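Local atomic coordinates of hypothetical protein Atu0636 (Agrobacterium tumefaciens, PDB entry 2OZV), a protein that probably transfers a methyl group from S-adenosylmethionine to an oxygen atom of a substrate not yet identified. Residues P83-A86 against A87-A90. Residues are numbered along the deposited sequence; the frame is centred on the assembly and turned at random.
Sequences PDNA and AFSA
F88 folds its ring back over the carbonyl of N85, and its backbone N binds the same oxygen. This is a local turn in the loop between helix 70-80 and strand 92-96. The loop joins the helix to the outermost strand of the sheet within this chain, in the Rossmann-like methyltransferase fold, at the surface of the domain. Within the loop, the short 3-10 segment 83-85 precedes the turn; A86 N bonds back to P83 O at 3.2 Å.

The N85 side chain starts beside the ring. N85 CB lies 3.7 Å from F88 CZ. N85 CG is turned away from the carbonyl carbon, beside the backbone N (chi1 -61°), and also lies near F88 CZ. At the tip, N85 OD1 approaches F88 CZ to 3.4 Å. The two side chains run alongside each other in the same direction; the amide and ring planes are 52° apart. N85 ND2 donates to S79 O in helix 70-80. That bond anchors the amide and helps fix its rotation.

The F88 ring is placed by chi1 of 59°, which sets CG between the backbone N and the carbonyl carbon. One face then lies over N85 O, 3.6 Å from the ring plane and near its centre. The F88 side chain also touches M52, A55 and A56 of helix 49-57, so it ties the loop to that helix.

Two N-H groups converge on N85 O. F88 N donates to N85 O at 3.2 Å, fairly straight, but from above the carbonyl plane. S89 N adds a weak, bent bond. S89 CB also packs against this oxygen. A water bridges A86 and A90: it donates to A86 O at 2.9 Å and accepts from A90 N, also at 2.9 Å.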
loop_
_atom_site.group_PDB
_atom_site.type_symbol
_atom_site.label_atom_id
_atom_site.label_comp_id
_atom_site.label_asym_id
_atom_site.label_seq_id
_atom_site.Cartn_x
_atom_site.Cartn_y
_atom_site.Cartn_z
ATOM N N PRO B 83 -38.552 -2.611 9.725
ATOM C CA PRO B 83 -38.992 -1.367 10.360
ATOM C C PRO B 83 -37.827 -0.536 10.894
ATOM O O PRO B 83 -37.944 0.687 10.992
ATOM C CB PRO B 83 -39.925 -1.844 11.492
ATOM C CG PRO B 83 -39.510 -3.244 11.776
ATOM C CD PRO B 83 -38.944 -3.810 10.496
ATOM N N ASP B 84 -36.712 -1.196 11.197
ATOM C CA ASP B 84 -35.503 -0.509 11.629
ATOM C C ASP B 84 -34.860 0.339 10.536
ATOM O O ASP B 84 -33.961 1.137 10.830
ATOM C CB ASP B 84 -34.481 -1.505 12.172
ATOM C CG ASP B 84 -34.822 -1.979 13.585
ATOM O OD1 ASP B 84 -35.932 -1.681 14.082
ATOM O OD2 ASP B 84 -33.969 -2.647 14.199
ATOM N N ASN B 85 -35.293 0.148 9.288
ATOM C CA ASN B 85 -34.767 0.925 8.142
ATOM C C ASN B 85 -35.748 1.980 7.633
ATOM O O ASN B 85 -35.432 2.737 6.717
ATOM C CB ASN B 85 -34.408 0.007 6.983
ATOM C CG ASN B 85 -33.342 -0.994 7.339
ATOM O OD1 ASN B 85 -32.405 -0.697 8.084
ATOM N ND2 ASN B 85 -33.459 -2.189 6.780
ATOM N N ALA B 86 -36.930 2.035 8.233
ATOM C CA ALA B 86 -38.012 2.881 7.729
ATOM C C ALA B 86 -37.715 4.379 7.759
ATOM O O ALA B 86 -38.280 5.133 6.969
ATOM C CB ALA B 86 -39.340 2.574 8.462
ATOM N N ALA B 87 -36.846 4.814 8.668
ATOM C CA ALA B 87 -36.532 6.240 8.767
ATOM C C ALA B 87 -35.839 6.807 7.504
ATOM O O ALA B 87 -35.989 7.996 7.195
ATOM C CB ALA B 87 -35.685 6.519 9.996
ATOM N N PHE B 88 -35.114 5.965 6.764
ATOM C CA PHE B 88 -34.323 6.452 5.617
ATOM C C PHE B 88 -34.603 5.698 4.312
ATOM O O PHE B 88 -34.082 6.062 3.270
ATOM C CB PHE B 88 -32.831 6.372 5.931
ATOM C CG PHE B 88 -32.363 4.976 6.249
ATOM C CD1 PHE B 88 -32.126 4.065 5.225
ATOM C CD2 PHE B 88 -32.223 4.562 7.573
ATOM C CE1 PHE B 88 -31.733 2.739 5.513
ATOM C CE2 PHE B 88 -31.831 3.255 7.880
ATOM C CZ PHE B 88 -31.571 2.347 6.838
ATOM N N SER B 89 -35.385 4.629 4.385
ATOM C CA SER B 89 -35.599 3.749 3.231
ATOM C C SER B 89 -36.196 4.452 2.006
ATOM O O SER B 89 -35.940 4.048 0.881
ATOM C CB SER B 89 -36.446 2.533 3.630
ATOM O OG SER B 89 -37.776 2.904 3.917
ATOM N N ALA B 90 -36.962 5.522 2.231
ATOM C CA ALA B 90 -37.574 6.271 1.128
ATOM C C ALA B 90 -36.516 6.867 0.214
ATOM O O ALA B 90 -36.790 7.143 -0.954
ATOM C CB ALA B 90 -38.472 7.371 1.659
HETATM O O HOH W 1 -37.690 6.858 4.725
#